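Local coordinates for sigma-54 interaction domain protein (Enterococcus faecalis, PDB 3GDW) that is of unknown function but is the phosphotransferase-system EIIA-type domain of a larger protein that probably binds ATP and DNA, at residues M20-T30 / T96-R106; G65-N76 / I88-T96. All coordinates share one frame; numbering follows the deposited sequence.

Contact 1: residues M20-T30 / T96-R106; sequences MLKTAQELLGT and TSTMIVLEAIR
Leu28 swings CG anti to its carbonyl carbon (chi1 -63°), while Leu102 has CG anti to the backbone N (chi1 -180°); the CD1 methyl of Leu102 then sits 3.6 Å from the branch point, Leu28 CG. Leu28 CD1 reaches past this point to the backbone of the opposite helix, 3.5 Å from Arg106 N, while its CD2 lies against the aliphatic part of Arg106, the two side chains crossing at about a right angle. At the other end selenomethionine Met20, extended beyond CG, lays SE 3.7 Å from Thr98 N, over the first turn of helix 98-109. Between these ends the small Ala24 lets the backbones close in: its CB is 3.7 Å from Leu102 CA. The helix segments 20-28 and 98-106 cross at -49° with axes 8.7 Å apart, packing together on one face of the parallel sheet of this EIIA domain. On the sheet side Leu21 CD1 meets Ile105 CD1 at 3.9 Å, and Val101 and Ile105 continue onto Val9 and Val7 of strand 6-12. Thr23 CG2 meets Thr98 CG2 at 3.7 Å, while Thr23 OG1 bonds Ser19 O and His12 O of the second subunit, and Thr98 OG1 bonds Asp71 OD2 of that subunit.

Contact 2: residues G65-N76 / I88-T96; sequences GILLLTDMGSLN and IRTKAITMT
Ile66 and Thr90, paired in the parallel register (CA to CA 4.6 Å), lie side by side and point the same way, whereas Ile66 and Ile88 cross at about a right angle. There Ile66 CD1 presses on Ile88 CG2 at 3.5 Å, a close approach for two methyl carbons. Leu68 leans obliquely over Thr90, its CG 3.8 Å from Thr90 CG2, on the face that also carries Ile66 and Ala92 and is packed by helix 44-57. On the other face Leu69 runs alongside Ile93, and Leu67, with CG anti to the backbone N (chi1 177°), crosses obliquely to bring CD1 3.9 Å from Ile93 CD1; helices 98-109 and 114-135 pack there. Strands 66-70 and 90-93 are the two parallel strands of a beta-alpha-beta unit closed by helix 78-86. Their backbone ladder runs from Ile66 N to Arg89 O through to Thr70 N to Ile93 O, the last bond nearly straight at 174°. Beyond it, Thr70 O is gripped by two donors of Thr96: N at 3.0 Å, in the carbonyl plane, and OG1 at 2.9 Å, tilted 26° from it. Thr96 stands at about a right angle to Leu69, whose CB lies 3.5 Å from Thr96 OG1. Selenomethionine Met95, with phi positive, donates its backbone N-H to Asp71 O, N to O 3.0 Å. Asp71 OD2 accepts from same-chain His12 N.

Overall arrangement
The centre of contact 2 lies about 5 Å from the centre of the chain, that of contact 1 about 10 Å, yet contact 2 includes the edge strand 90-93 and is only partly buried; contact 1 is mostly buried, with Leu27 and Arg106 exposed. Their chemistry differs accordingly: no hydrogen bond crosses between 20-30 and 96-106, whereas eight join 65-76 to 88-96. The two share Thr96, where strand 90-93 leads into helix 98-109, and they meet through Ala104 CB, 3.7 Å from Leu69 CD1. In sequence both segments of contact 2 fall between residues 30 and 96, the last of them included. Both contacts reach the second subunit.

Contact 1: residues M20-T30 / T96-R106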
loop_
_atom_site.group_PDB
_atom_site.type_symbol
_atom_site.label_atom_id
_atom_site.label_comp_id
_atom_site.label_asym_id
_atom_site.label_seq_id
_atom_site.Cartn_x
_atom_site.Cartn_y
_atom_site.Cartn_z
HETATM N N MSE B 20 -2.395 -3.719 -7.692
HETATM C CA MSE B 20 -2.615 -4.450 -6.441
HETATM C C MSE B 20 -3.771 -5.420 -6.544
HETATM O O MSE B 20 -3.659 -6.545 -6.042
HETATM C CB MSE B 20 -2.918 -3.525 -5.265
HETATM C CG MSE B 20 -1.761 -2.960 -4.604
HETATM SE SE MSE B 20 -2.392 -1.964 -3.040
HETATM C CE MSE B 20 -0.677 -1.155 -2.693
ATOM N N LEU B 21 -4.875 -4.981 -7.171
ATOM C CA LEU B 21 -6.048 -5.863 -7.347
ATOM C C LEU B 21 -5.734 -7.051 -8.266
ATOM O O LEU B 21 -6.150 -8.182 -7.979
ATOM C CB LEU B 21 -7.288 -5.100 -7.866
ATOM C CG LEU B 21 -8.588 -5.905 -8.047
ATOM C CD1 LEU B 21 -9.042 -6.510 -6.729
ATOM C CD2 LEU B 21 -9.716 -5.044 -8.654
ATOM N N LYS B 22 -5.018 -6.790 -9.355
ATOM C CA LYS B 22 -4.640 -7.856 -10.272
ATOM C C LYS B 22 -3.830 -8.917 -9.520
ATOM O O LYS B 22 -4.106 -10.101 -9.624
ATOM C CB LYS B 22 -3.855 -7.288 -11.459
ATOM C CG LYS B 22 -3.362 -8.352 -12.452
ATOM C CD LYS B 22 -2.880 -7.643 -13.717
ATOM C CE LYS B 22 -2.329 -8.585 -14.784
ATOM N NZ LYS B 22 -1.712 -7.840 -15.935
ATOM N N THR B 23 -2.864 -8.474 -8.720
ATOM C CA THR B 23 -2.089 -9.382 -7.858
ATOM C C THR B 23 -2.963 -10.275 -6.961
ATOM O O THR B 23 -2.801 -11.512 -6.951
ATOM C CB THR B 23 -1.106 -8.571 -6.988
ATOM O OG1 THR B 23 -0.093 -8.028 -7.835
ATOM C CG2 THR B 23 -0.435 -9.462 -5.915
ATOM N N ALA B 24 -3.899 -9.672 -6.229
ATOM C CA ALA B 24 -4.805 -10.461 -5.394
ATOM C C ALA B 24 -5.622 -11.426 -6.240
ATOM O O ALA B 24 -5.783 -12.600 -5.874
ATOM C CB ALA B 24 -5.749 -9.545 -4.553
ATOM N N GLN B 25 -6.129 -10.934 -7.366
ATOM C CA GLN B 25 -7.004 -11.727 -8.214
ATOM C C GLN B 25 -6.298 -12.957 -8.792
ATOM O O GLN B 25 -6.903 -14.039 -8.886
ATOM C CB GLN B 25 -7.579 -10.879 -9.335
ATOM C CG GLN B 25 -8.660 -9.913 -8.870
ATOM C CD GLN B 25 -9.145 -9.049 -10.000
ATOM O OE1 GLN B 25 -8.478 -8.921 -11.030
ATOM N NE2 GLN B 25 -10.295 -8.430 -9.814
ATOM N N GLU B 26 -5.040 -12.772 -9.185
ATOM C CA GLU B 26 -4.219 -13.851 -9.709
ATOM C C GLU B 26 -3.803 -14.798 -8.598
ATOM O O GLU B 26 -3.823 -15.993 -8.811
ATOM C CB GLU B 26 -2.989 -13.318 -10.459
ATOM C CG GLU B 26 -3.340 -12.636 -11.770
ATOM C CD GLU B 26 -2.140 -11.976 -12.460
ATOM O OE1 GLU B 26 -0.999 -12.064 -11.944
ATOM O OE2 GLU B 26 -2.339 -11.360 -13.533
ATOM N N LEU B 27 -3.471 -14.281 -7.408
ATOM C CA LEU B 27 -3.184 -15.170 -6.280
ATOM C C LEU B 27 -4.393 -16.016 -5.880
ATOM O O LEU B 27 -4.226 -17.168 -5.544
ATOM C CB LEU B 27 -2.628 -14.422 -5.054
ATOM C CG LEU B 27 -1.203 -13.892 -5.262
ATOM C CD1 LEU B 27 -0.814 -12.980 -4.093
ATOM C CD2 LEU B 27 -0.194 -15.032 -5.473
ATOM N N LEU B 28 -5.598 -15.447 -5.931
ATOM C CA LEU B 28 -6.815 -16.166 -5.514
ATOM C C LEU B 28 -7.555 -16.900 -6.626
ATOM O O LEU B 28 -8.477 -17.667 -6.345
ATOM C CB LEU B 28 -7.816 -15.202 -4.861
ATOM C CG LEU B 28 -7.376 -14.528 -3.573
ATOM C CD1 LEU B 28 -8.345 -13.416 -3.192
ATOM C CD2 LEU B 28 -7.239 -15.579 -2.451
ATOM N N GLY B 29 -7.203 -16.656 -7.881
ATOM C CA GLY B 29 -7.988 -17.205 -9.001
ATOM C C GLY B 29 -9.430 -16.706 -9.081
ATOM O O GLY B 29 -10.326 -17.452 -9.449
ATOM N N THR B 30 -9.653 -15.437 -8.742
ATOM C CA THR B 30 -10.983 -14.828 -8.817
ATOM C C THR B 30 -10.923 -13.542 -9.633
ATOM O O THR B 30 -9.858 -12.932 -9.766
ATOM C CB THR B 30 -11.535 -14.503 -7.397
ATOM O OG1 THR B 30 -12.883 -14.024 -7.490
ATOM C CG2 THR B 30 -10.693 -13.455 -6.720
ATOM N N THR B 96 -4.294 1.225 2.558
ATOM C CA THR B 96 -4.435 -0.124 2.016
ATOM C C THR B 96 -3.150 -0.542 1.297
ATOM O O THR B 96 -2.553 0.247 0.592
ATOM C CB THR B 96 -5.615 -0.217 1.044
ATOM O OG1 THR B 96 -6.821 0.156 1.719
ATOM C CG2 THR B 96 -5.778 -1.640 0.560
ATOM N N SER B 97 -2.702 -1.776 1.546
ATOM C CA SER B 97 -1.557 -2.353 0.863
ATOM C C SER B 97 -2.007 -3.678 0.211
ATOM O O SER B 97 -3.130 -4.098 0.390
ATOM C CB SER B 97 -0.423 -2.599 1.872
ATOM O OG SER B 97 0.792 -2.864 1.189
ATOM N N THR B 98 -1.114 -4.320 -0.541
ATOM C CA THR B 98 -1.431 -5.552 -1.303
ATOM C C THR B 98 -2.113 -6.615 -0.440
ATOM O O THR B 98 -3.109 -7.192 -0.844
ATOM C CB THR B 98 -0.133 -6.134 -1.916
ATOM O OG1 THR B 98 0.636 -5.060 -2.462
ATOM C CG2 THR B 98 -0.451 -7.115 -3.039
HETATM N N MSE B 99 -1.580 -6.841 0.761
HETATM C CA MSE B 99 -2.088 -7.880 1.667
HETATM C C MSE B 99 -3.506 -7.647 2.078
HETATM O O MSE B 99 -4.273 -8.599 2.214
HETATM C CB MSE B 99 -1.245 -7.973 2.924
HETATM C CG MSE B 99 0.095 -8.580 2.643
HETATM SE SE MSE B 99 -0.139 -10.386 1.884
HETATM C CE MSE B 99 -1.755 -11.050 2.850
ATOM N N ILE B 100 -3.828 -6.373 2.288
ATOM C CA ILE B 100 -5.164 -5.942 2.684
ATOM C C ILE B 100 -6.142 -6.167 1.526
ATOM O O ILE B 100 -7.224 -6.694 1.759
ATOM C CB ILE B 100 -5.199 -4.448 3.117
ATOM C CG1 ILE B 100 -4.271 -4.195 4.309
ATOM C CG2 ILE B 100 -6.605 -4.052 3.509
ATOM C CD1 ILE B 100 -4.473 -5.207 5.444
ATOM N N VAL B 101 -5.767 -5.791 0.297
ATOM C CA VAL B 101 -6.607 -6.114 -0.878
ATOM C C VAL B 101 -6.812 -7.650 -0.943
ATOM O O VAL B 101 -7.944 -8.146 -1.081
ATOM C CB VAL B 101 -6.011 -5.589 -2.217
ATOM C CG1 VAL B 101 -6.934 -5.928 -3.395
ATOM C CG2 VAL B 101 -5.740 -4.073 -2.153
ATOM N N LEU B 102 -5.710 -8.387 -0.825
ATOM C CA LEU B 102 -5.779 -9.842 -0.872
ATOM C C LEU B 102 -6.749 -10.407 0.157
ATOM O O LEU B 102 -7.611 -11.207 -0.183
ATOM C CB LEU B 102 -4.391 -10.449 -0.688
ATOM C CG LEU B 102 -4.243 -11.977 -0.711
ATOM C CD1 LEU B 102 -4.805 -12.511 -2.002
ATOM C CD2 LEU B 102 -2.782 -12.329 -0.634
ATOM N N GLU B 103 -6.595 -9.988 1.407
ATOM C CA GLU B 103 -7.459 -10.464 2.488
ATOM C C GLU B 103 -8.925 -10.053 2.304
ATOM O O GLU B 103 -9.825 -10.849 2.569
ATOM C CB GLU B 103 -6.869 -10.060 3.860
ATOM C CG GLU B 103 -5.514 -10.762 4.082
ATOM C CD GLU B 103 -4.720 -10.370 5.319
ATOM O OE1 GLU B 103 -4.420 -9.171 5.543
ATOM O OE2 GLU B 103 -4.321 -11.303 6.037
ATOM N N ALA B 104 -9.161 -8.835 1.813
ATOM C CA ALA B 104 -10.522 -8.350 1.561
ATOM C C ALA B 104 -11.227 -9.167 0.472
ATOM O O ALA B 104 -12.348 -9.616 0.649
ATOM C CB ALA B 104 -10.501 -6.887 1.173
ATOM N N ILE B 105 -10.557 -9.350 -0.651
ATOM C CA ILE B 105 -11.151 -10.108 -1.766
ATOM C C ILE B 105 -11.343 -11.581 -1.363
ATOM O O ILE B 105 -12.393 -12.182 -1.645
ATOM C CB ILE B 105 -10.282 -9.958 -3.053
ATOM C CG1 ILE B 105 -10.204 -8.478 -3.478
ATOM C CG2 ILE B 105 -10.819 -10.793 -4.191
ATOM C CD1 ILE B 105 -11.470 -7.900 -4.073
ATOM N N ARG B 106 -10.357 -12.158 -0.666
ATOM C CA ARG B 106 -10.463 -13.577 -0.287
ATOM C C ARG B 106 -11.719 -13.785 0.559
ATOM O O ARG B 106 -12.581 -14.658 0.258
ATOM C CB ARG B 106 -9.220 -14.039 0.478
ATOM C CG ARG B 106 -9.154 -15.564 0.692
ATOM C CD ARG B 106 -7.966 -16.008 1.550
ATOM N NE ARG B 106 -7.523 -14.998 2.520
ATOM C CZ ARG B 106 -8.088 -14.770 3.707
ATOM N NH1 ARG B 106 -9.147 -15.478 4.102
ATOM N NH2 ARG B 106 -7.587 -13.830 4.497
#

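Contact 2: residues G65-N76 / I88-T96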
loop_
_atom_site.group_PDB
_atom_site.type_symbol
_atom_site.label_atom_id
_atom_site.label_comp_id
_atom_site.label_asym_id
_atom_site.label_seq_id
_atom_site.Cartn_x
_atom_site.Cartn_y
_atom_site.Cartn_z
ATOM N N GLY B 65 -23.456 -4.805 1.409
ATOM C CA GLY B 65 -22.598 -3.690 1.727
ATOM C C GLY B 65 -21.386 -3.590 0.825
ATOM O O GLY B 65 -21.140 -4.442 -0.034
ATOM N N ILE B 66 -20.632 -2.527 1.030
ATOM C CA ILE B 66 -19.493 -2.177 0.178
ATOM C C ILE B 66 -18.286 -1.939 1.070
ATOM O O ILE B 66 -18.413 -1.296 2.117
ATOM C CB ILE B 66 -19.793 -0.847 -0.587
ATOM C CG1 ILE B 66 -20.922 -1.045 -1.609
ATOM C CG2 ILE B 66 -18.506 -0.256 -1.213
ATOM C CD1 ILE B 66 -21.475 0.286 -2.203
ATOM N N LEU B 67 -17.120 -2.444 0.667
ATOM C CA LEU B 67 -15.886 -2.072 1.317
ATOM C C LEU B 67 -14.999 -1.250 0.359
ATOM O O LEU B 67 -14.584 -1.759 -0.685
ATOM C CB LEU B 67 -15.152 -3.346 1.776
ATOM C CG LEU B 67 -13.791 -3.164 2.424
ATOM C CD1 LEU B 67 -13.942 -2.484 3.811
ATOM C CD2 LEU B 67 -13.094 -4.520 2.530
ATOM N N LEU B 68 -14.729 0.002 0.728
ATOM C CA LEU B 68 -13.785 0.878 -0.003
ATOM C C LEU B 68 -12.419 0.773 0.635
ATOM O O LEU B 68 -12.265 1.035 1.838
ATOM C CB LEU B 68 -14.211 2.351 0.067
ATOM C CG LEU B 68 -15.597 2.714 -0.482
ATOM C CD1 LEU B 68 -15.742 4.241 -0.575
ATOM C CD2 LEU B 68 -15.874 2.083 -1.872
ATOM N N LEU B 69 -11.447 0.384 -0.168
ATOM C CA LEU B 69 -10.057 0.318 0.246
ATOM C C LEU B 69 -9.320 1.445 -0.463
ATOM O O LEU B 69 -9.249 1.467 -1.690
ATOM C CB LEU B 69 -9.490 -1.048 -0.187
ATOM C CG LEU B 69 -10.136 -2.274 0.463
ATOM C CD1 LEU B 69 -9.464 -3.544 -0.061
ATOM C CD2 LEU B 69 -10.057 -2.208 2.019
ATOM N N THR B 70 -8.796 2.400 0.296
ATOM C CA THR B 70 -8.112 3.550 -0.281
ATOM C C THR B 70 -6.667 3.672 0.247
ATOM O O THR B 70 -6.248 2.930 1.140
ATOM C CB THR B 70 -8.882 4.882 0.039
ATOM O OG1 THR B 70 -8.793 5.173 1.457
ATOM C CG2 THR B 70 -10.357 4.776 -0.392
ATOM N N ASP B 71 -5.920 4.622 -0.299
ATOM C CA ASP B 71 -4.579 4.879 0.183
ATOM C C ASP B 71 -4.528 6.070 1.160
ATOM O O ASP B 71 -4.108 5.900 2.309
ATOM C CB ASP B 71 -3.549 4.999 -0.973
ATOM C CG ASP B 71 -3.977 5.984 -2.087
ATOM O OD1 ASP B 71 -5.071 6.640 -2.008
ATOM O OD2 ASP B 71 -3.189 6.116 -3.049
HETATM N N MSE B 72 -4.915 7.262 0.715
HETATM C CA MSE B 72 -4.713 8.479 1.508
HETATM C C MSE B 72 -5.643 9.596 1.020
HETATM O O MSE B 72 -6.475 9.374 0.136
HETATM C CB MSE B 72 -3.252 8.921 1.398
HETATM C CG MSE B 72 -2.824 9.116 -0.051
HETATM SE SE MSE B 72 -1.068 9.755 -0.283
HETATM C CE MSE B 72 -1.181 11.365 0.840
ATOM N N GLY B 73 -5.502 10.790 1.602
ATOM C CA GLY B 73 -6.233 11.988 1.150
ATOM C C GLY B 73 -7.745 11.903 1.334
ATOM O O GLY B 73 -8.236 11.271 2.266
ATOM N N SER B 74 -8.485 12.518 0.416
ATOM C CA SER B 74 -9.951 12.687 0.537
ATOM C C SER B 74 -10.743 11.394 0.310
ATOM O O SER B 74 -11.932 11.312 0.625
ATOM C CB SER B 74 -10.441 13.727 -0.471
ATOM O OG SER B 74 -10.097 15.034 -0.084
ATOM N N LEU B 75 -10.069 10.392 -0.234
ATOM C CA LEU B 75 -10.746 9.205 -0.708
ATOM C C LEU B 75 -11.564 8.481 0.384
ATOM O O LEU B 75 -12.623 7.937 0.099
ATOM C CB LEU B 75 -9.768 8.278 -1.451
ATOM C CG LEU B 75 -9.019 8.800 -2.699
ATOM C CD1 LEU B 75 -8.157 7.722 -3.317
ATOM C CD2 LEU B 75 -9.969 9.325 -3.753
ATOM N N ASN B 76 -11.118 8.491 1.637
ATOM C CA ASN B 76 -11.907 7.778 2.644
ATOM C C ASN B 76 -13.277 8.378 2.885
ATOM O O ASN B 76 -14.227 7.643 3.187
ATOM C CB ASN B 76 -11.171 7.561 3.968
ATOM C CG ASN B 76 -11.162 6.081 4.364
ATOM O OD1 ASN B 76 -11.077 5.206 3.487
ATOM N ND2 ASN B 76 -11.234 5.790 5.663
ATOM N N ILE B 88 -26.548 2.257 0.811
ATOM C CA ILE B 88 -25.829 0.986 0.890
ATOM C C ILE B 88 -24.788 1.094 2.000
ATOM O O ILE B 88 -24.005 2.049 2.027
ATOM C CB ILE B 88 -25.134 0.632 -0.452
ATOM C CG1 ILE B 88 -26.159 0.463 -1.582
ATOM C CG2 ILE B 88 -24.251 -0.607 -0.305
ATOM C CD1 ILE B 88 -27.019 -0.802 -1.465
ATOM N N ARG B 89 -24.796 0.137 2.921
ATOM C CA ARG B 89 -23.812 0.089 4.017
ATOM C C ARG B 89 -22.400 0.032 3.445
ATOM O O ARG B 89 -22.103 -0.808 2.597
ATOM C CB ARG B 89 -24.049 -1.120 4.926
ATOM C CG ARG B 89 -25.471 -1.263 5.437
ATOM C CD ARG B 89 -25.616 -2.427 6.436
ATOM N NE ARG B 89 -24.995 -3.678 5.975
ATOM C CZ ARG B 89 -23.961 -4.276 6.572
ATOM N NH1 ARG B 89 -23.466 -5.406 6.081
ATOM N NH2 ARG B 89 -23.418 -3.750 7.664
ATOM N N THR B 90 -21.548 0.942 3.899
ATOM C CA THR B 90 -20.171 1.051 3.393
ATOM C C THR B 90 -19.211 1.177 4.577
ATOM O O THR B 90 -19.539 1.828 5.573
ATOM C CB THR B 90 -20.055 2.254 2.413
ATOM O OG1 THR B 90 -21.100 2.164 1.446
ATOM C CG2 THR B 90 -18.722 2.285 1.684
ATOM N N LYS B 91 -18.081 0.474 4.517
ATOM C CA LYS B 91 -16.961 0.708 5.425
ATOM C C LYS B 91 -15.821 1.133 4.501
ATOM O O LYS B 91 -15.731 0.637 3.385
ATOM C CB LYS B 91 -16.575 -0.564 6.216
ATOM C CG LYS B 91 -17.618 -1.022 7.297
ATOM C CD LYS B 91 -17.209 -0.595 8.681
ATOM C CE LYS B 91 -18.356 -0.710 9.686
ATOM N NZ LYS B 91 -17.870 -0.266 11.027
ATOM N N ALA B 92 -15.000 2.079 4.953
ATOM C CA ALA B 92 -13.834 2.552 4.204
ATOM C C ALA B 92 -12.547 2.369 5.028
ATOM O O ALA B 92 -12.516 2.648 6.223
ATOM C CB ALA B 92 -14.012 4.012 3.814
ATOM N N ILE B 93 -11.501 1.868 4.386
ATOM C CA ILE B 93 -10.236 1.622 5.071
ATOM C C ILE B 93 -9.111 2.292 4.287
ATOM O O ILE B 93 -8.945 2.012 3.097
ATOM C CB ILE B 93 -9.987 0.088 5.201
ATOM C CG1 ILE B 93 -10.991 -0.501 6.203
ATOM C CG2 ILE B 93 -8.532 -0.220 5.603
ATOM C CD1 ILE B 93 -11.013 -2.013 6.268
ATOM N N THR B 94 -8.361 3.170 4.965
ATOM C CA THR B 94 -7.182 3.848 4.406
ATOM C C THR B 94 -5.903 3.016 4.551
ATOM O O THR B 94 -5.904 1.979 5.216
ATOM C CB THR B 94 -6.904 5.216 5.104
ATOM O OG1 THR B 94 -6.624 5.012 6.494
ATOM C CG2 THR B 94 -8.071 6.144 4.978
HETATM N N MSE B 95 -4.819 3.501 3.933
HETATM C CA MSE B 95 -3.474 2.924 4.088
HETATM C C MSE B 95 -3.448 1.491 3.550
HETATM O O MSE B 95 -2.715 0.649 4.038
HETATM C CB MSE B 95 -2.989 3.004 5.559
HETATM C CG MSE B 95 -2.996 4.400 6.164
HETATM SE SE MSE B 95 -1.709 5.629 5.318
HETATM C CE MSE B 95 -2.913 7.166 5.085
ATOM N N THR B 96 -4.294 1.225 2.558
ATOM C CA THR B 96 -4.435 -0.124 2.016
ATOM C C THR B 96 -3.150 -0.542 1.297
ATOM O O THR B 96 -2.553 0.247 0.592
ATOM C CB THR B 96 -5.615 -0.217 1.044
ATOM O OG1 THR B 96 -6.821 0.156 1.719
ATOM C CG2 THR B 96 -5.778 -1.640 0.560
#